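Alpha-hemoglobin stabilizing protein (Homo sapiens, PDB 1Z8U) acts as a chaperone that binds free alpha-hemoglobin and prevents its harmful aggregation and precipitation during normal erythroid cell development. Local coordinates at residues Ala13-Phe18 and Gln68-Glu73; Asn23-Asn28 and Asn79-Lys84. The protein carries 1 engineered substitution. All coordinates share one frame; numbering follows the deposited sequence.

Contact 1 of 2, residues Ala13-Phe18 and Gln68-Glu73; sequences AGLKEF and QELRQE
L15 meets E73 and L70 where helix 5-23 runs alongside helix 60-86. The tight part is the fork of L15 set against the base of E73. L15 CD1 and L15 CD2 both lie 3.4 Å from E73 CB, so the methylene sits against both methyls at once. CD2 of L15 also reaches the backbone, 3.7 Å from E73 C. The L15 side chain leaves its helix with CG anti to the carbonyl carbon (chi1 -64°), which points the branch toward helix 60-86. The other part is looser. L70 CD1 approaches L15 CD2 at 4.2 Å, an ordinary apolar distance. The CB of L70 does not point at helix 5-23, but the end of its branch comes closer, and the residue is buried. Y52 of helix 34-52 packs on L70, and F18 and L74 help close the interior. On the partly exposed side, E73 lends only its aliphatic base. Its chain bends at chi2 (-63°) and carries the carboxylate away from helix 5-23. No hydrogen bond joins the segments. Apolar contacts between two parallel helices, with a third helix packed on them, are typical of a three-helix bundle.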
loop_
_atom_site.group_PDB
_atom_site.type_symbol
_atom_site.label_atom_id
_atom_site.label_comp_id
_atom_site.label_asym_id
_atom_site.label_seq_id
_atom_site.Cartn_x
_atom_site.Cartn_y
_atom_site.Cartn_z
ATOM N N ALA A 13 1.574 -13.541 -14.280
ATOM C CA ALA A 13 2.534 -12.599 -13.703
ATOM C C ALA A 13 1.965 -11.895 -12.476
ATOM O O ALA A 13 2.610 -11.837 -11.428
ATOM C CB ALA A 13 2.935 -11.560 -14.746
ATOM N N GLY A 14 0.756 -11.360 -12.618
ATOM C CA GLY A 14 0.116 -10.666 -11.519
ATOM C C GLY A 14 -0.128 -11.538 -10.304
ATOM O O GLY A 14 -0.206 -11.049 -9.178
ATOM N N LEU A 15 -0.252 -12.839 -10.530
ATOM C CA LEU A 15 -0.493 -13.781 -9.445
ATOM C C LEU A 15 0.812 -14.132 -8.739
ATOM O O LEU A 15 0.815 -14.536 -7.574
ATOM C CB LEU A 15 -1.166 -15.041 -9.994
ATOM C CG LEU A 15 -2.554 -14.794 -10.588
ATOM C CD1 LEU A 15 -3.033 -16.031 -11.326
ATOM C CD2 LEU A 15 -3.523 -14.422 -9.474
ATOM N N LYS A 16 1.922 -13.986 -9.449
ATOM C CA LYS A 16 3.211 -14.270 -8.850
ATOM C C LYS A 16 3.546 -13.031 -8.037
ATOM O O LYS A 16 3.911 -13.114 -6.858
ATOM C CB LYS A 16 4.275 -14.502 -9.929
ATOM C CG LYS A 16 5.562 -15.114 -9.384
ATOM C CD LYS A 16 6.572 -15.417 -10.480
ATOM C CE LYS A 16 7.778 -16.159 -9.914
ATOM N NZ LYS A 16 8.449 -15.397 -8.819
ATOM N N GLU A 17 3.396 -11.879 -8.684
ATOM C CA GLU A 17 3.651 -10.592 -8.051
ATOM C C GLU A 17 2.759 -10.451 -6.817
ATOM O O GLU A 17 3.178 -9.918 -5.795
ATOM C CB GLU A 17 3.367 -9.460 -9.052
ATOM C CG GLU A 17 4.245 -9.525 -10.315
ATOM C CD GLU A 17 3.752 -8.640 -11.458
ATOM O OE1 GLU A 17 4.417 -8.605 -12.519
ATOM O OE2 GLU A 17 2.702 -7.984 -11.300
ATOM N N PHE A 18 1.533 -10.953 -6.914
ATOM C CA PHE A 18 0.589 -10.881 -5.811
ATOM C C PHE A 18 1.019 -11.758 -4.637
ATOM O O PHE A 18 0.727 -11.454 -3.474
ATOM C CB PHE A 18 -0.805 -11.306 -6.277
ATOM C CG PHE A 18 -1.883 -11.034 -5.270
ATOM C CD1 PHE A 18 -2.234 -9.724 -4.949
ATOM C CD2 PHE A 18 -2.531 -12.077 -4.629
ATOM C CE1 PHE A 18 -3.212 -9.461 -4.006
ATOM C CE2 PHE A 18 -3.514 -11.831 -3.682
ATOM C CZ PHE A 18 -3.855 -10.518 -3.369
ATOM N N GLN A 68 -11.537 -10.946 -15.492
ATOM C CA GLN A 68 -12.402 -11.793 -14.684
ATOM C C GLN A 68 -11.699 -13.052 -14.181
ATOM O O GLN A 68 -11.989 -13.522 -13.082
ATOM C CB GLN A 68 -13.640 -12.170 -15.495
ATOM C CG GLN A 68 -14.781 -12.741 -14.687
ATOM C CD GLN A 68 -16.109 -12.554 -15.395
ATOM O OE1 GLN A 68 -16.286 -13.001 -16.530
ATOM N NE2 GLN A 68 -17.049 -11.880 -14.733
ATOM N N GLU A 69 -10.780 -13.597 -14.975
ATOM C CA GLU A 69 -10.064 -14.797 -14.560
ATOM C C GLU A 69 -9.030 -14.396 -13.517
ATOM O O GLU A 69 -8.823 -15.098 -12.526
ATOM C CB GLU A 69 -9.361 -15.467 -15.748
ATOM C CG GLU A 69 -8.921 -16.905 -15.460
ATOM C CD GLU A 69 -7.800 -17.390 -16.369
ATOM O OE1 GLU A 69 -7.920 -17.235 -17.604
ATOM O OE2 GLU A 69 -6.798 -17.933 -15.848
ATOM N N LEU A 70 -8.379 -13.259 -13.749
ATOM C CA LEU A 70 -7.375 -12.751 -12.823
ATOM C C LEU A 70 -7.991 -12.626 -11.432
ATOM O O LEU A 70 -7.550 -13.287 -10.488
ATOM C CB LEU A 70 -6.858 -11.385 -13.291
ATOM C CG LEU A 70 -5.967 -10.598 -12.319
ATOM C CD1 LEU A 70 -4.672 -11.359 -12.034
ATOM C CD2 LEU A 70 -5.678 -9.232 -12.914
ATOM N N ARG A 71 -9.015 -11.781 -11.314
ATOM C CA ARG A 71 -9.683 -11.586 -10.036
ATOM C C ARG A 71 -10.066 -12.922 -9.396
ATOM O O ARG A 71 -9.950 -13.077 -8.179
ATOM C CB ARG A 71 -10.922 -10.702 -10.206
ATOM C CG ARG A 71 -11.805 -10.660 -8.971
ATOM C CD ARG A 71 -12.795 -9.512 -9.019
ATOM N NE ARG A 71 -12.239 -8.301 -8.422
ATOM C CZ ARG A 71 -12.831 -7.111 -8.444
ATOM N NH1 ARG A 71 -14.008 -6.961 -9.042
ATOM N NH2 ARG A 71 -12.245 -6.067 -7.866
ATOM N N GLN A 72 -10.514 -13.881 -10.210
ATOM C CA GLN A 72 -10.886 -15.203 -9.703
ATOM C C GLN A 72 -9.674 -15.839 -9.027
ATOM O O GLN A 72 -9.794 -16.466 -7.973
ATOM C CB GLN A 72 -11.338 -16.136 -10.835
ATOM C CG GLN A 72 -12.512 -17.054 -10.537
ATOM C CD GLN A 72 -12.077 -18.303 -9.769
ATOM O OE1 GLN A 72 -12.624 -18.611 -8.706
ATOM N NE2 GLN A 72 -11.088 -19.019 -10.298
ATOM N N GLU A 73 -8.511 -15.673 -9.652
ATOM C CA GLU A 73 -7.265 -16.233 -9.141
ATOM C C GLU A 73 -6.686 -15.452 -7.967
ATOM O O GLU A 73 -6.184 -16.048 -7.011
ATOM C CB GLU A 73 -6.231 -16.318 -10.265
ATOM C CG GLU A 73 -6.613 -17.281 -11.384
ATOM C CD GLU A 73 -6.727 -18.725 -10.913
ATOM O OE1 GLU A 73 -7.103 -19.587 -11.736
ATOM O OE2 GLU A 73 -6.439 -19.003 -9.728
#

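Contact 2 of 2, residues Asn23-Asn28 and Asn79-Lys84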
loop_
_atom_site.group_PDB
_atom_site.type_symbol
_atom_site.label_atom_id
_atom_site.label_comp_id
_atom_site.label_asym_id
_atom_site.label_seq_id
_atom_site.Cartn_x
_atom_site.Cartn_y
_atom_site.Cartn_z
ATOM N N ASN A 23 3.143 -12.920 0.530
ATOM C CA ASN A 23 4.157 -13.654 1.292
ATOM C C ASN A 23 5.118 -12.823 2.127
ATOM O O ASN A 23 5.688 -13.328 3.093
ATOM C CB ASN A 23 4.981 -14.565 0.372
ATOM C CG ASN A 23 4.137 -15.614 -0.335
ATOM O OD1 ASN A 23 3.201 -16.176 0.239
ATOM N ND2 ASN A 23 4.481 -15.894 -1.588
ATOM N N GLN A 24 5.317 -11.560 1.770
ATOM C CA GLN A 24 6.239 -10.739 2.542
ATOM C C GLN A 24 5.567 -10.100 3.741
ATOM O O GLN A 24 6.233 -9.456 4.542
ATOM C CB GLN A 24 6.879 -9.650 1.665
ATOM C CG GLN A 24 5.891 -8.697 1.001
ATOM C CD GLN A 24 6.580 -7.608 0.204
ATOM O OE1 GLN A 24 7.624 -7.837 -0.408
ATOM N NE2 GLN A 24 5.989 -6.420 0.194
ATOM N N GLN A 25 4.258 -10.286 3.876
ATOM C CA GLN A 25 3.522 -9.693 4.991
ATOM C C GLN A 25 3.896 -10.272 6.361
ATOM O O GLN A 25 3.884 -11.485 6.559
ATOM C CB GLN A 25 2.017 -9.849 4.759
ATOM C CG GLN A 25 1.518 -9.185 3.485
ATOM C CD GLN A 25 1.674 -7.668 3.501
ATOM O OE1 GLN A 25 1.283 -7.002 4.465
ATOM N NE2 GLN A 25 2.232 -7.116 2.424
ATOM N N VAL A 26 4.220 -9.391 7.305
ATOM C CA VAL A 26 4.595 -9.793 8.661
ATOM C C VAL A 26 3.461 -9.507 9.641
ATOM O O VAL A 26 3.322 -8.397 10.147
ATOM C CB VAL A 26 5.863 -9.047 9.126
ATOM C CG1 VAL A 26 7.086 -9.630 8.443
ATOM C CG2 VAL A 26 5.749 -7.561 8.783
ATOM N N PHE A 27 2.660 -10.524 9.920
ATOM C CA PHE A 27 1.519 -10.372 10.812
ATOM C C PHE A 27 1.775 -9.655 12.129
ATOM O O PHE A 27 0.929 -8.887 12.574
ATOM C CB PHE A 27 0.872 -11.734 11.081
ATOM C CG PHE A 27 0.144 -12.310 9.894
ATOM C CD1 PHE A 27 0.060 -11.604 8.695
ATOM C CD2 PHE A 27 -0.465 -13.556 9.977
ATOM C CE1 PHE A 27 -0.622 -12.133 7.599
ATOM C CE2 PHE A 27 -1.148 -14.091 8.886
ATOM C CZ PHE A 27 -1.227 -13.377 7.696
ATOM N N ASN A 28 2.918 -9.883 12.764
ATOM C CA ASN A 28 3.175 -9.207 14.035
ATOM C C ASN A 28 3.176 -7.698 13.865
ATOM O O ASN A 28 3.259 -6.952 14.841
ATOM C CB ASN A 28 4.505 -9.655 14.646
ATOM C CG ASN A 28 4.333 -10.776 15.653
ATOM O OD1 ASN A 28 3.530 -10.670 16.579
ATOM N ND2 ASN A 28 5.092 -11.854 15.482
ATOM N N ASN A 79 -7.497 -15.823 -0.229
ATOM C CA ASN A 79 -8.281 -16.609 0.718
ATOM C C ASN A 79 -7.427 -17.314 1.766
ATOM O O ASN A 79 -7.731 -17.259 2.959
ATOM C CB ASN A 79 -9.140 -17.628 -0.030
ATOM C CG ASN A 79 -10.219 -16.972 -0.863
ATOM O OD1 ASN A 79 -11.002 -16.161 -0.361
ATOM N ND2 ASN A 79 -10.272 -17.321 -2.144
ATOM N N PRO A 80 -6.359 -18.007 1.338
ATOM C CA PRO A 80 -5.510 -18.690 2.321
ATOM C C PRO A 80 -4.877 -17.646 3.241
ATOM O O PRO A 80 -4.713 -17.870 4.440
ATOM C CB PRO A 80 -4.474 -19.392 1.447
ATOM C CG PRO A 80 -5.236 -19.678 0.191
ATOM C CD PRO A 80 -5.978 -18.386 -0.034
ATOM N N PHE A 81 -4.537 -16.502 2.649
ATOM C CA PHE A 81 -3.925 -15.377 3.353
ATOM C C PHE A 81 -4.859 -14.872 4.440
ATOM O O PHE A 81 -4.472 -14.752 5.600
ATOM C CB PHE A 81 -3.634 -14.242 2.367
ATOM C CG PHE A 81 -3.009 -13.025 2.997
ATOM C CD1 PHE A 81 -1.636 -12.967 3.227
ATOM C CD2 PHE A 81 -3.793 -11.927 3.347
ATOM C CE1 PHE A 81 -1.054 -11.830 3.791
ATOM C CE2 PHE A 81 -3.222 -10.787 3.912
ATOM C CZ PHE A 81 -1.851 -10.737 4.134
ATOM N N LEU A 82 -6.093 -14.572 4.054
ATOM C CA LEU A 82 -7.080 -14.082 5.004
ATOM C C LEU A 82 -7.310 -15.083 6.129
ATOM O O LEU A 82 -7.463 -14.702 7.288
ATOM C CB LEU A 82 -8.406 -13.802 4.294
ATOM C CG LEU A 82 -8.433 -12.652 3.284
ATOM C CD1 LEU A 82 -9.805 -12.609 2.620
ATOM C CD2 LEU A 82 -8.127 -11.328 3.983
ATOM N N ALA A 83 -7.332 -16.365 5.779
ATOM C CA ALA A 83 -7.552 -17.426 6.757
ATOM C C ALA A 83 -6.416 -17.494 7.770
ATOM O O ALA A 83 -6.653 -17.542 8.980
ATOM C CB ALA A 83 -7.698 -18.763 6.050
ATOM N N LYS A 84 -5.182 -17.508 7.275
ATOM C CA LYS A 84 -4.039 -17.566 8.167
ATOM C C LYS A 84 -4.069 -16.344 9.081
ATOM O O LYS A 84 -3.887 -16.465 10.291
ATOM C CB LYS A 84 -2.731 -17.599 7.378
ATOM C CG LYS A 84 -1.519 -17.889 8.252
ATOM C CD LYS A 84 -0.208 -17.781 7.484
ATOM C CE LYS A 84 0.983 -17.987 8.413
ATOM N NZ LYS A 84 2.281 -17.731 7.729
#
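F27 and F81 form the aromatic part of this contact. The edge of F27 points at one face of F81, off-centre toward the rim, in an offset edge-to-face pair. Their centroids are 5.6 Å apart and their planes are turned by 76°. F27 CE1 approaches F81 CE1 at 3.8 Å. F81 has CG anti to the backbone N (chi1 180°), which swings its ring from the side of the helix toward the loop. Y85 and F88 add further ring contacts to F27. The second kind of interaction is aliphatic on aromatic. Q25 CG lies 3.7 Å from F81 CE1, and Q25 crosses F81 at about a right angle. On another part of F27, K84 CG comes within 3.9 Å of F27 CE2. The same CE2 is 3.7 Å from K84 C, so lysine backbone and methylenes both take part. Polar bonding lies outside the pair of segments. The amide of Q25 donates through NE2 to L21 O, and also to an acidic side chain of the partner protein chain. M37 and V41 of helix 34-52 pack on F81. Between these two segments the contact is apolar and aromatic, with no hydrogen bond, while the Q25 amide is shared between L21 and the partner chain.

The two contacts follow one another along helix 60-86, with centres about 17 Å apart. Their nearest atoms are about 5 Å apart and do not touch. Both use helix 60-86, contact 1 in its middle and contact 2 near its end. The first segments also follow in order: 13-18 is on helix 5-23, and the loop after that helix carries segment 23-28. Along the chain the segments alternate, as parallel runs require. Helix 34-52 borders both. The centre of contact 1 is about 5 Å from the centre of the chain, that of contact 2 about 13 Å. Together they tie helix 5-23 and its following loop to the last helix. E17, Q24 and Q25 reach the partner chain, probably alpha-hemoglobin.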